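Local coordinates for putative transcriptional regulator protein, LacI family (Rhizobium etli, PDB 3MIZ) that probably acts as a LacI-family transcriptional repressor that binds DNA, here represented by its periplasmic-binding-protein-like core, which forms a dimer, at residues I111-Y116 against Y254-E259; M208-Y213 against M240-E245; T248-Y253 against K283-S288. One frame throughout, in Å; residues are numbered along the deposited sequence.

Contact 1. Residues I111-Y116 against Y254-E259; sequences IEPDDY and YDLGRE
Ile111 faces Leu256 where strand 111-113 runs almost antiparallel to helix 254-259, at 173°, with the two axes approaching to 8.9 Å. No hydrogen bond crosses, and the contact is carried by aliphatic groups. Leu256 does most of the work, its two methyls divided between two partners. CD2 lies 3.6 Å from CG1 of Ile111, while CD1 lies 3.7 Å from CD of Pro113, whose ring it meets at about a right angle. Ile111 holds CG1 anti to its own nitrogen (chi1 -173°), which sends CD1 on toward the next helical turn; there it stops 3.7 Å from CB of Glu259, whose chain bends at chi2 and carries its carboxylate off the strand. Replacing Ile111 with an alanine would probably open a gap beside Leu256 CD2 and leave Glu259 CB without its apolar neighbour. Glu112 points the other way and forms a salt bridge with Arg81; Ile98 adds to the apolar surroundings of both Ile111 and Leu256. Strand 110-113 sits in a mixed sheet with strand 277-285, and helix 253-268 packs against this edge strand, where the chain passes between the two lobes of a periplasmic-binding-protein fold.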
ATOM      1  N   ILE A 111      16.780  13.108   8.067  1.00 12.40           N
ATOM      2  CA  ILE A 111      15.570  13.454   8.789  1.00 12.10           C
ATOM      3  C   ILE A 111      14.754  12.167   8.924  1.00 11.97           C
ATOM      4  O   ILE A 111      14.494  11.470   7.939  1.00 14.00           O
ATOM      5  CB  ILE A 111      14.807  14.581   8.045  1.00 12.57           C
ATOM      6  CG1 ILE A 111      13.630  15.063   8.891  1.00 13.59           C
ATOM      7  CG2 ILE A 111      14.368  14.105   6.666  1.00 15.43           C
ATOM      8  CD1 ILE A 111      13.042  16.410   8.431  1.00 13.30           C
ATOM      9  N   GLU A 112      14.392  11.844  10.162  1.00 12.77           N
ATOM     10  CA  GLU A 112      13.653  10.625  10.483  1.00 12.98           C
ATOM     11  C   GLU A 112      12.487  10.886  11.430  1.00 14.93           C
ATOM     12  O   GLU A 112      12.431  11.924  12.093  1.00 14.80           O
ATOM     13  CB  GLU A 112      14.559   9.641  11.212  1.00 16.43           C
ATOM     14  CG  GLU A 112      15.825   9.205  10.503  1.00 19.97           C
ATOM     15  CD  GLU A 112      16.769   8.531  11.479  1.00 24.25           C
ATOM     16  OE1 GLU A 112      17.457   9.256  12.230  1.00 25.71           O
ATOM     17  OE2 GLU A 112      16.807   7.284  11.515  1.00 25.78           O
ATOM     18  N   PRO A 113      11.565   9.916  11.536  1.00 15.03           N
ATOM     19  CA  PRO A 113      10.405  10.027  12.424  1.00 16.55           C
ATOM     20  C   PRO A 113      10.867   9.540  13.796  1.00 17.66           C
ATOM     21  O   PRO A 113      11.834   8.773  13.891  1.00 17.42           O
ATOM     22  CB  PRO A 113       9.399   9.078  11.781  1.00 16.46           C
ATOM     23  CG  PRO A 113      10.274   7.971  11.304  1.00 18.38           C
ATOM     24  CD  PRO A 113      11.452   8.719  10.681  1.00 16.49           C
ATOM     25  N   ASP A 114      10.188   9.964  14.855  1.00 16.43           N
ATOM     26  CA  ASP A 114      10.578   9.565  16.200  1.00 17.67           C
ATOM     27  C   ASP A 114       9.733   8.403  16.737  1.00 17.63           C
ATOM     28  O   ASP A 114       8.787   8.616  17.496  1.00 16.87           O
ATOM     29  CB  ASP A 114      10.456  10.763  17.141  1.00 17.99           C
ATOM     30  CG  ASP A 114      11.325  10.632  18.371  1.00 17.11           C
ATOM     31  OD1 ASP A 114      11.548   9.498  18.842  1.00 17.40           O
ATOM     32  OD2 ASP A 114      11.769  11.682  18.879  1.00 22.19           O
ATOM     33  N   ASP A 115      10.079   7.182  16.338  1.00 15.83           N
ATOM     34  CA  ASP A 115       9.378   5.978  16.785  1.00 16.94           C
ATOM     35  C   ASP A 115       9.293   5.889  18.300  1.00 16.20           C
ATOM     36  O   ASP A 115       8.260   5.525  18.861  1.00 14.62           O
ATOM     37  CB  ASP A 115      10.101   4.733  16.268  1.00 17.30           C
ATOM     38  CG  ASP A 115       9.952   4.561  14.784  1.00 19.62           C
ATOM     39  OD1 ASP A 115       9.059   3.802  14.365  1.00 19.40           O
ATOM     40  OD2 ASP A 115      10.710   5.209  14.040  1.00 20.31           O
ATOM     41  N   TYR A 116      10.397   6.204  18.957  1.00 16.96           N
ATOM     42  CA  TYR A 116      10.460   6.140  20.408  1.00 15.22           C
ATOM     43  C   TYR A 116       9.452   7.092  21.057  1.00 15.44           C
ATOM     44  O   TYR A 116       8.678   6.695  21.937  1.00 14.47           O
ATOM     45  CB  TYR A 116      11.882   6.473  20.874  1.00 15.65           C
ATOM     46  CG  TYR A 116      12.117   6.183  22.338  1.00 15.72           C
ATOM     47  CD1 TYR A 116      12.540   4.928  22.759  1.00 15.89           C
ATOM     48  CD2 TYR A 116      11.880   7.156  23.305  1.00 18.00           C
ATOM     49  CE1 TYR A 116      12.719   4.649  24.109  1.00 16.54           C
ATOM     50  CE2 TYR A 116      12.059   6.885  24.656  1.00 16.88           C
ATOM     51  CZ  TYR A 116      12.478   5.633  25.051  1.00 17.69           C
ATOM     52  OH  TYR A 116      12.651   5.360  26.390  1.00 17.02           O
ATOM     53  N   TYR A 254       4.469  12.232   5.049  1.00 11.96           N
ATOM     54  CA  TYR A 254       4.224  13.335   4.135  1.00 16.03           C
ATOM     55  C   TYR A 254       5.135  14.520   4.471  1.00 16.03           C
ATOM     56  O   TYR A 254       5.784  15.085   3.584  1.00 16.12           O
ATOM     57  CB  TYR A 254       2.751  13.758   4.207  1.00 19.10           C
ATOM     58  CG  TYR A 254       2.394  14.871   3.249  1.00 22.23           C
ATOM     59  CD1 TYR A 254       2.316  14.640   1.875  1.00 22.64           C
ATOM     60  CD2 TYR A 254       2.175  16.164   3.714  1.00 24.67           C
ATOM     61  CE1 TYR A 254       2.035  15.677   0.987  1.00 25.92           C
ATOM     62  CE2 TYR A 254       1.891  17.206   2.838  1.00 26.43           C
ATOM     63  CZ  TYR A 254       1.824  16.958   1.475  1.00 27.43           C
ATOM     64  OH  TYR A 254       1.568  17.999   0.605  1.00 28.57           O
ATOM     65  N   ASP A 255       5.195  14.884   5.750  1.00 17.00           N
ATOM     66  CA  ASP A 255       6.029  15.998   6.191  1.00 18.17           C
ATOM     67  C   ASP A 255       7.517  15.698   6.033  1.00 17.77           C
ATOM     68  O   ASP A 255       8.302  16.598   5.738  1.00 16.30           O
ATOM     69  CB  ASP A 255       5.737  16.360   7.650  1.00 20.24           C
ATOM     70  CG  ASP A 255       4.347  16.943   7.842  1.00 26.68           C
ATOM     71  OD1 ASP A 255       3.886  17.703   6.961  1.00 26.07           O
ATOM     72  OD2 ASP A 255       3.724  16.651   8.882  1.00 29.51           O
ATOM     73  N   LEU A 256       7.909  14.445   6.251  1.00 15.17           N
ATOM     74  CA  LEU A 256       9.315  14.067   6.087  1.00 15.08           C
ATOM     75  C   LEU A 256       9.734  14.317   4.646  1.00 14.02           C
ATOM     76  O   LEU A 256      10.840  14.792   4.387  1.00 15.13           O
ATOM     77  CB  LEU A 256       9.543  12.590   6.423  1.00 13.35           C
ATOM     78  CG  LEU A 256       9.613  12.216   7.905  1.00 18.84           C
ATOM     79  CD1 LEU A 256       9.666  10.700   8.059  1.00 20.41           C
ATOM     80  CD2 LEU A 256      10.842  12.858   8.535  1.00 16.57           C
ATOM     81  N   GLY A 257       8.848  13.975   3.715  1.00 13.00           N
ATOM     82  CA  GLY A 257       9.132  14.175   2.306  1.00 12.29           C
ATOM     83  C   GLY A 257       9.225  15.651   1.956  1.00 15.69           C
ATOM     84  O   GLY A 257      10.179  16.083   1.311  1.00 14.29           O
ATOM     85  N   ARG A 258       8.242  16.438   2.385  1.00 15.22           N
ATOM     86  CA  ARG A 258       8.268  17.869   2.099  1.00 17.93           C
ATOM     87  C   ARG A 258       9.478  18.540   2.742  1.00 17.52           C
ATOM     88  O   ARG A 258      10.176  19.329   2.093  1.00 17.94           O
ATOM     89  CB  ARG A 258       6.987  18.538   2.603  1.00 21.11           C
ATOM     90  CG  ARG A 258       5.718  18.071   1.912  1.00 24.95           C
ATOM     91  CD  ARG A 258       4.540  18.916   2.381  1.00 31.54           C
ATOM     92  NE  ARG A 258       4.785  20.336   2.149  1.00 35.86           N
ATOM     93  CZ  ARG A 258       4.871  20.884   0.941  1.00 37.93           C
ATOM     94  NH1 ARG A 258       4.724  20.133  -0.140  1.00 40.35           N
ATOM     95  NH2 ARG A 258       5.120  22.179   0.813  1.00 39.57           N
ATOM     96  N   GLU A 259       9.732  18.234   4.012  1.00 17.59           N
ATOM     97  CA  GLU A 259      10.872  18.834   4.708  1.00 18.33           C
ATOM     98  C   GLU A 259      12.194  18.402   4.079  1.00 17.83           C
ATOM     99  O   GLU A 259      13.091  19.223   3.879  1.00 17.45           O
ATOM    100  CB  GLU A 259      10.864  18.458   6.194  1.00 20.86           C
ATOM    101  CG  GLU A 259       9.836  19.212   7.035  1.00 25.68           C
ATOM    102  CD  GLU A 259      10.076  20.711   7.039  1.00 29.12           C
ATOM    103  OE1 GLU A 259      11.219  21.138   7.315  1.00 28.22           O
ATOM    104  OE2 GLU A 259       9.117  21.463   6.771  1.00 32.52           O
TER

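Contact 2. Residues M208-Y213 against M240-E245; sequences MAIQIY and MALKPE
Tyr213 and Leu242 carry the apolar part of this contact between helix 206-217 and the loop that follows helix 236-239. Leu242 CD1 lies over one face of the Tyr213 ring in a CH-pi contact, 4.0 Å from the ring centroid and 15° off the normal. CB of Leu242 comes over the same ring nearer its hydroxyl end, 3.6 Å from CE2 of Tyr213. The leucine also straddles the helix surface: CD1 reaches Ala209 CB, and CD2 lies 4.0 Å from CG1 of Ile210, the two side chains crossing at about a right angle. Pro244, which follows a cis peptide bond, brings its CD within 3.9 Å of CE2 of Tyr213.

One hydrogen bond crosses. Tyr213 OH donates to the carbonyl oxygen of Pro244 over 2.8 Å, with a C=O...donor angle of 148° and the donor tilted 28° from the carbonyl plane. The Lys243 carbonyl lies at the ring edge. Charge stays within the loop, where Lys243 NZ and Glu245 OE1 form a long salt bridge.

Ile210 and Leu242 also pack against Leu242 and Ile210, respectively, of the second subunit, so the same pair serves the dimer interface. The buried phenol thus donates its hydrogen bond to a loop carbonyl while leucine covers one ring face, a mixed polar and apolar contact that ties the loop to the helix next to the cis-proline.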
HETATM    1  N   MSE A 208      -1.009  -4.878  11.586  1.00 12.51           N
HETATM    2  CA  MSE A 208      -1.187  -5.979  12.539  1.00 10.20           C
HETATM    3  C   MSE A 208      -2.503  -5.876  13.324  1.00 12.15           C
HETATM    4  O   MSE A 208      -3.064  -6.894  13.762  1.00 13.60           O
HETATM    5  CB  MSE A 208      -0.015  -5.997  13.534  1.00 14.28           C
HETATM    6  CG  MSE A 208       1.368  -6.231  12.934  1.00 15.67           C
HETATM    7 SE   MSE A 208       2.769  -5.953  14.275  1.00 24.05          SE
HETATM    8  CE  MSE A 208       2.398  -7.495  15.349  1.00 16.71           C
ATOM      9  N   ALA A 209      -2.985  -4.652  13.518  1.00 11.67           N
ATOM     10  CA  ALA A 209      -4.224  -4.424  14.266  1.00 13.33           C
ATOM     11  C   ALA A 209      -5.411  -5.124  13.631  1.00 13.30           C
ATOM     12  O   ALA A 209      -6.350  -5.495  14.326  1.00 14.29           O
ATOM     13  CB  ALA A 209      -4.513  -2.927  14.393  1.00 11.02           C
ATOM     14  N   ILE A 210      -5.381  -5.299  12.311  1.00 12.88           N
ATOM     15  CA  ILE A 210      -6.483  -5.981  11.649  1.00 10.14           C
ATOM     16  C   ILE A 210      -6.685  -7.360  12.282  1.00 12.02           C
ATOM     17  O   ILE A 210      -7.807  -7.745  12.598  1.00 11.26           O
ATOM     18  CB  ILE A 210      -6.222  -6.183  10.139  1.00  8.94           C
ATOM     19  CG1 ILE A 210      -6.136  -4.829   9.426  1.00  9.44           C
ATOM     20  CG2 ILE A 210      -7.366  -7.006   9.525  1.00 11.57           C
ATOM     21  CD1 ILE A 210      -5.620  -4.937   7.988  1.00 14.32           C
ATOM     22  N   GLN A 211      -5.594  -8.098  12.464  1.00 11.06           N
ATOM     23  CA  GLN A 211      -5.672  -9.441  13.046  1.00 13.24           C
ATOM     24  C   GLN A 211      -6.067  -9.445  14.517  1.00 12.53           C
ATOM     25  O   GLN A 211      -6.722 -10.387  14.983  1.00 12.93           O
ATOM     26  CB  GLN A 211      -4.338 -10.171  12.871  1.00 12.71           C
ATOM     27  CG  GLN A 211      -3.993 -10.415  11.410  1.00 14.44           C
ATOM     28  CD  GLN A 211      -2.758 -11.267  11.241  1.00 13.24           C
ATOM     29  OE1 GLN A 211      -2.714 -12.415  11.700  1.00 12.57           O
ATOM     30  NE2 GLN A 211      -1.746 -10.715  10.583  1.00 12.21           N
ATOM     31  N   ILE A 212      -5.665  -8.405  15.247  1.00 11.57           N
ATOM     32  CA  ILE A 212      -5.991  -8.287  16.668  1.00 12.39           C
ATOM     33  C   ILE A 212      -7.484  -7.943  16.837  1.00 13.27           C
ATOM     34  O   ILE A 212      -8.133  -8.391  17.783  1.00 14.74           O
ATOM     35  CB  ILE A 212      -5.108  -7.206  17.343  1.00 11.08           C
ATOM     36  CG1 ILE A 212      -3.629  -7.574  17.158  1.00 12.32           C
ATOM     37  CG2 ILE A 212      -5.426  -7.119  18.838  1.00 14.75           C
ATOM     38  CD1 ILE A 212      -2.651  -6.524  17.623  1.00 11.73           C
ATOM     39  N   TYR A 213      -8.025  -7.135  15.931  1.00 12.20           N
ATOM     40  CA  TYR A 213      -9.449  -6.791  15.997  1.00 13.38           C
ATOM     41  C   TYR A 213     -10.251  -8.070  15.806  1.00 12.05           C
ATOM     42  O   TYR A 213     -11.195  -8.341  16.547  1.00 13.80           O
ATOM     43  CB  TYR A 213      -9.829  -5.814  14.877  1.00 11.97           C
ATOM     44  CG  TYR A 213      -9.848  -4.355  15.280  1.00 15.64           C
ATOM     45  CD1 TYR A 213      -8.724  -3.742  15.834  1.00 14.82           C
ATOM     46  CD2 TYR A 213     -10.979  -3.570  15.045  1.00 15.06           C
ATOM     47  CE1 TYR A 213      -8.723  -2.380  16.140  1.00 16.29           C
ATOM     48  CE2 TYR A 213     -10.988  -2.209  15.341  1.00 16.50           C
ATOM     49  CZ  TYR A 213      -9.859  -1.621  15.886  1.00 15.04           C
ATOM     50  OH  TYR A 213      -9.860  -0.272  16.158  1.00 16.94           O
HETATM   51  N   MSE A 240      -8.803   3.696   8.917  1.00 26.14           N
HETATM   52  CA  MSE A 240     -10.160   4.120   8.611  1.00 31.02           C
HETATM   53  C   MSE A 240     -11.060   2.999   8.087  1.00 29.94           C
HETATM   54  O   MSE A 240     -12.221   3.236   7.735  1.00 29.06           O
HETATM   55  CB  MSE A 240     -10.125   5.269   7.613  1.00 38.72           C
HETATM   56  CG  MSE A 240      -9.501   6.526   8.182  1.00 47.90           C
HETATM   57 SE   MSE A 240      -9.535   7.960   6.917  1.00 64.65          SE
HETATM   58  CE  MSE A 240     -11.269   8.703   7.370  1.00 58.35           C
ATOM     59  N   ALA A 241     -10.522   1.785   8.033  1.00 25.35           N
ATOM     60  CA  ALA A 241     -11.284   0.625   7.590  1.00 23.08           C
ATOM     61  C   ALA A 241     -11.810  -0.061   8.845  1.00 21.65           C
ATOM     62  O   ALA A 241     -12.965  -0.478   8.912  1.00 22.25           O
ATOM     63  CB  ALA A 241     -10.388  -0.336   6.804  1.00 21.44           C
ATOM     64  N   LEU A 242     -10.948  -0.173   9.848  1.00 18.76           N
ATOM     65  CA  LEU A 242     -11.338  -0.804  11.098  1.00 17.99           C
ATOM     66  C   LEU A 242     -12.390   0.049  11.795  1.00 17.90           C
ATOM     67  O   LEU A 242     -12.362   1.282  11.728  1.00 18.03           O
ATOM     68  CB  LEU A 242     -10.126  -0.969  12.022  1.00 15.73           C
ATOM     69  CG  LEU A 242      -8.934  -1.752  11.459  1.00 15.32           C
ATOM     70  CD1 LEU A 242      -7.776  -1.704  12.446  1.00 16.11           C
ATOM     71  CD2 LEU A 242      -9.348  -3.188  11.164  1.00 17.37           C
ATOM     72  N   LYS A 243     -13.327  -0.624  12.448  1.00 16.38           N
ATOM     73  CA  LYS A 243     -14.381   0.046  13.196  1.00 17.22           C
ATOM     74  C   LYS A 243     -14.407  -0.681  14.532  1.00 15.32           C
ATOM     75  O   LYS A 243     -14.540  -1.905  14.570  1.00 17.05           O
ATOM     76  CB  LYS A 243     -15.737  -0.114  12.494  1.00 18.13           C
ATOM     77  CG  LYS A 243     -15.767   0.352  11.042  1.00 18.43           C
ATOM     78  CD  LYS A 243     -15.586   1.856  10.914  1.00 22.52           C
ATOM     79  CE  LYS A 243     -15.638   2.286   9.452  1.00 22.23           C
ATOM     80  NZ  LYS A 243     -15.507   3.758   9.280  1.00 23.70           N
ATOM     81  N   PRO A 244     -14.275   0.054  15.644  1.00 16.68           N
ATOM     82  CA  PRO A 244     -14.109   1.511  15.724  1.00 16.01           C
ATOM     83  C   PRO A 244     -12.819   2.016  15.090  1.00 16.71           C
ATOM     84  O   PRO A 244     -11.839   1.269  14.955  1.00 15.13           O
ATOM     85  CB  PRO A 244     -14.136   1.773  17.225  1.00 17.39           C
ATOM     86  CG  PRO A 244     -13.459   0.553  17.772  1.00 14.94           C
ATOM     87  CD  PRO A 244     -14.109  -0.563  16.973  1.00 13.90           C
ATOM     88  N   GLU A 245     -12.830   3.289  14.695  1.00 16.91           N
ATOM     89  CA  GLU A 245     -11.666   3.926  14.087  1.00 19.03           C
ATOM     90  C   GLU A 245     -10.476   3.749  15.034  1.00 15.16           C
ATOM     91  O   GLU A 245     -10.583   4.015  16.226  1.00 13.48           O
ATOM     92  CB  GLU A 245     -11.942   5.417  13.866  1.00 22.46           C
ATOM     93  CG  GLU A 245     -12.975   5.710  12.796  1.00 31.57           C
ATOM     94  CD  GLU A 245     -12.483   5.369  11.402  1.00 37.05           C
ATOM     95  OE1 GLU A 245     -12.199   4.180  11.144  1.00 38.68           O
ATOM     96  OE2 GLU A 245     -12.376   6.294  10.563  1.00 39.28           O
TER

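Contact 3. Residues T248-Y253 against K283-S288; sequences TAALPY and KLVERS
Thr248 and Val285 form an antiparallel hydrogen-bonded pair, linked both ways: Thr248 N to Val285 O at 3.0 Å, and Val285 N to Thr248 O at 2.7 Å. Two residues on, Ala250 N gives a nearly straight bond to Lys283 O, 2.8 Å long with 176° at the hydrogen. The return bond from Lys283 N to Ala250 O is weak, and a water spans the same two atoms, accepting from Lys283 N and donating to Ala250 O. Ala249 and Leu284 make the non-hydrogen-bonded pair between them, both side chains turned to the face covered by Leu122 of helix 115-127. On the other face, CB of Ala250 meets CG2 of Val285 at 3.9 Å. This ladder sets 248-250 on the edge of a mixed three-stranded sheet, in the crossover region joining the two lobes of the periplasmic-binding-protein fold. Farther along, Arg287 runs beside Thr248, the edge of its guanidinium 3.8 Å from CG2 of Thr248 at NH1, while CG1 of Val285 lies over the centre of one guanidinium face. NH1 is gripped by the Leu246 carbonyl and by a salt bridge to Asp234, which hold the flat group in place; with OG1 anti to the backbone nitrogen (chi1 -170°), Thr248 hydrogen-bonds Asp206.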
ATOM      1  N   THR A 248      -4.049   5.854  16.904  1.00 13.44           N
ATOM      2  CA  THR A 248      -2.682   5.466  16.562  1.00 13.76           C
ATOM      3  C   THR A 248      -1.696   6.628  16.655  1.00 15.74           C
ATOM      4  O   THR A 248      -2.038   7.718  17.114  1.00 14.53           O
ATOM      5  CB  THR A 248      -2.687   4.888  15.108  1.00 13.65           C
ATOM      6  OG1 THR A 248      -1.427   4.288  14.791  1.00 13.85           O
ATOM      7  CG2 THR A 248      -2.975   5.997  14.103  1.00 13.30           C
ATOM      8  N   ALA A 249      -0.460   6.366  16.235  1.00 15.55           N
ATOM      9  CA  ALA A 249       0.595   7.373  16.211  1.00 14.75           C
ATOM     10  C   ALA A 249       0.940   7.491  14.732  1.00 15.68           C
ATOM     11  O   ALA A 249       1.321   6.505  14.095  1.00 15.14           O
ATOM     12  CB  ALA A 249       1.803   6.897  17.012  1.00 17.59           C
ATOM     13  N   ALA A 250       0.796   8.687  14.179  1.00 14.16           N
ATOM     14  CA  ALA A 250       1.054   8.876  12.765  1.00 13.44           C
ATOM     15  C   ALA A 250       2.512   9.121  12.435  1.00 14.61           C
ATOM     16  O   ALA A 250       3.136  10.035  12.972  1.00 13.68           O
ATOM     17  CB  ALA A 250       0.222  10.029  12.237  1.00 16.26           C
ATOM     18  N   LEU A 251       3.061   8.297  11.553  1.00 13.92           N
ATOM     19  CA  LEU A 251       4.437   8.510  11.131  1.00 14.10           C
ATOM     20  C   LEU A 251       4.269   9.713  10.209  1.00 14.92           C
ATOM     21  O   LEU A 251       3.407   9.703   9.327  1.00 15.07           O
ATOM     22  CB  LEU A 251       4.957   7.301  10.352  1.00 16.75           C
ATOM     23  CG  LEU A 251       5.397   6.070  11.149  1.00 17.17           C
ATOM     24  CD1 LEU A 251       5.678   4.922  10.178  1.00 19.44           C
ATOM     25  CD2 LEU A 251       6.640   6.395  11.969  1.00 17.92           C
ATOM     26  N   PRO A 252       5.066  10.776  10.419  1.00 14.91           N
ATOM     27  CA  PRO A 252       5.004  11.999   9.613  1.00 13.82           C
ATOM     28  C   PRO A 252       5.654  11.869   8.230  1.00 14.06           C
ATOM     29  O   PRO A 252       6.460  12.708   7.827  1.00 11.32           O
ATOM     30  CB  PRO A 252       5.719  13.016  10.502  1.00 15.38           C
ATOM     31  CG  PRO A 252       6.807  12.184  11.104  1.00 15.43           C
ATOM     32  CD  PRO A 252       6.078  10.905  11.487  1.00 13.48           C
ATOM     33  N   TYR A 253       5.278  10.825   7.501  1.00 13.60           N
ATOM     34  CA  TYR A 253       5.835  10.578   6.179  1.00 14.27           C
ATOM     35  C   TYR A 253       5.689  11.731   5.202  1.00 14.96           C
ATOM     36  O   TYR A 253       6.667  12.151   4.590  1.00 10.66           O
ATOM     37  CB  TYR A 253       5.227   9.311   5.570  1.00 16.23           C
ATOM     38  CG  TYR A 253       5.845   8.043   6.112  1.00 18.69           C
ATOM     39  CD1 TYR A 253       7.163   8.035   6.567  1.00 23.67           C
ATOM     40  CD2 TYR A 253       5.135   6.845   6.137  1.00 25.65           C
ATOM     41  CE1 TYR A 253       7.762   6.872   7.032  1.00 25.68           C
ATOM     42  CE2 TYR A 253       5.733   5.664   6.603  1.00 25.96           C
ATOM     43  CZ  TYR A 253       7.046   5.694   7.044  1.00 24.35           C
ATOM     44  OH  TYR A 253       7.667   4.544   7.479  1.00 31.42           O
ATOM     45  N   LYS A 283       2.584  12.238  15.478  1.00 18.82           N
ATOM     46  CA  LYS A 283       1.373  12.782  16.079  1.00 18.60           C
ATOM     47  C   LYS A 283       0.414  11.707  16.561  1.00 17.02           C
ATOM     48  O   LYS A 283       0.069  10.796  15.817  1.00 14.00           O
ATOM     49  CB  LYS A 283       0.646  13.679  15.073  1.00 21.43           C
ATOM     50  CG  LYS A 283       1.410  14.933  14.683  1.00 27.50           C
ATOM     51  CD  LYS A 283       0.659  15.731  13.623  1.00 31.74           C
ATOM     52  CE  LYS A 283       1.392  17.016  13.266  1.00 33.33           C
ATOM     53  NZ  LYS A 283       0.710  17.756  12.168  1.00 35.72           N
ATOM     54  N   LEU A 284      -0.013  11.807  17.815  1.00 17.62           N
ATOM     55  CA  LEU A 284      -0.969  10.846  18.341  1.00 19.53           C
ATOM     56  C   LEU A 284      -2.315  11.219  17.727  1.00 20.56           C
ATOM     57  O   LEU A 284      -2.772  12.351  17.865  1.00 20.56           O
ATOM     58  CB  LEU A 284      -1.028  10.933  19.865  1.00 22.07           C
ATOM     59  CG  LEU A 284      -2.019  10.031  20.601  1.00 24.47           C
ATOM     60  CD1 LEU A 284      -2.051   8.655  19.979  1.00 25.87           C
ATOM     61  CD2 LEU A 284      -1.618   9.953  22.065  1.00 26.98           C
ATOM     62  N   VAL A 285      -2.928  10.272  17.024  1.00 19.10           N
ATOM     63  CA  VAL A 285      -4.220  10.509  16.385  1.00 18.28           C
ATOM     64  C   VAL A 285      -5.274   9.789  17.206  1.00 20.18           C
ATOM     65  O   VAL A 285      -5.400   8.567  17.139  1.00 18.32           O
ATOM     66  CB  VAL A 285      -4.244   9.961  14.944  1.00 19.28           C
ATOM     67  CG1 VAL A 285      -5.600  10.240  14.300  1.00 18.63           C
ATOM     68  CG2 VAL A 285      -3.122  10.593  14.132  1.00 18.76           C
ATOM     69  N   GLU A 286      -6.029  10.554  17.986  1.00 19.82           N
ATOM     70  CA  GLU A 286      -7.053   9.966  18.831  1.00 22.57           C
ATOM     71  C   GLU A 286      -8.343   9.701  18.078  1.00 21.97           C
ATOM     72  O   GLU A 286      -8.956  10.615  17.519  1.00 20.64           O
ATOM     73  CB  GLU A 286      -7.320  10.869  20.034  1.00 25.94           C
ATOM     74  CG  GLU A 286      -8.384  10.333  20.965  1.00 29.31           C
ATOM     75  CD  GLU A 286      -8.341  10.981  22.327  1.00 30.27           C
ATOM     76  OE1 GLU A 286      -8.010  12.184  22.397  1.00 30.68           O
ATOM     77  OE2 GLU A 286      -8.647  10.288  23.322  1.00 30.42           O
ATOM     78  N   ARG A 287      -8.737   8.435  18.046  1.00 20.28           N
ATOM     79  CA  ARG A 287      -9.963   8.034  17.376  1.00 19.33           C
ATOM     80  C   ARG A 287     -10.864   7.386  18.436  1.00 20.11           C
ATOM     81  O   ARG A 287     -11.021   7.959  19.511  1.00 22.38           O
ATOM     82  CB  ARG A 287      -9.638   7.098  16.195  1.00 19.02           C
ATOM     83  CG  ARG A 287      -8.782   7.798  15.105  1.00 19.53           C
ATOM     84  CD  ARG A 287      -9.012   7.247  13.697  1.00 17.40           C
ATOM     85  NE  ARG A 287      -8.381   8.051  12.641  1.00 14.07           N
ATOM     86  CZ  ARG A 287      -7.121   7.906  12.218  1.00 16.60           C
ATOM     87  NH1 ARG A 287      -6.335   6.987  12.753  1.00 13.21           N
ATOM     88  NH2 ARG A 287      -6.645   8.677  11.249  1.00 15.53           N
ATOM     89  N   SER A 288     -11.437   6.212  18.190  1.00 19.82           N
ATOM     90  CA  SER A 288     -12.320   5.628  19.206  1.00 21.30           C
ATOM     91  C   SER A 288     -12.118   4.157  19.573  1.00 20.98           C
ATOM     92  O   SER A 288     -13.015   3.524  20.140  1.00 20.91           O
ATOM     93  CB  SER A 288     -13.780   5.849  18.798  1.00 24.79           C
ATOM     94  OG  SER A 288     -14.013   5.354  17.491  1.00 26.69           O
TER
HETATM   95  O   HOH W   1       2.971  12.689  12.552  1.00 21.71           O

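In the fold
From the N terminus, strand 110-113 comes first, and helix 253-268 closes contact 1 with it, over a hundred residues later. Contact 2 lies wholly within that span, joining helix 206-217 to the loop after helix 236-239. Contact 3 opens just after contact 2 closes and ends beyond contact 1, so contacts 1 and 3 cross along the chain. They touch where Pro113 packs on Leu251 and Pro252, and both reach the sheet in which strands 110-113 and 277-285 are neighbours. Contact 2 meets contact 3 through a probable backbone hydrogen bond from Ser288 N to Glu245 O, tying the dimer-facing loop to the segment that follows strand 277-285; contacts 1 and 2 do not touch.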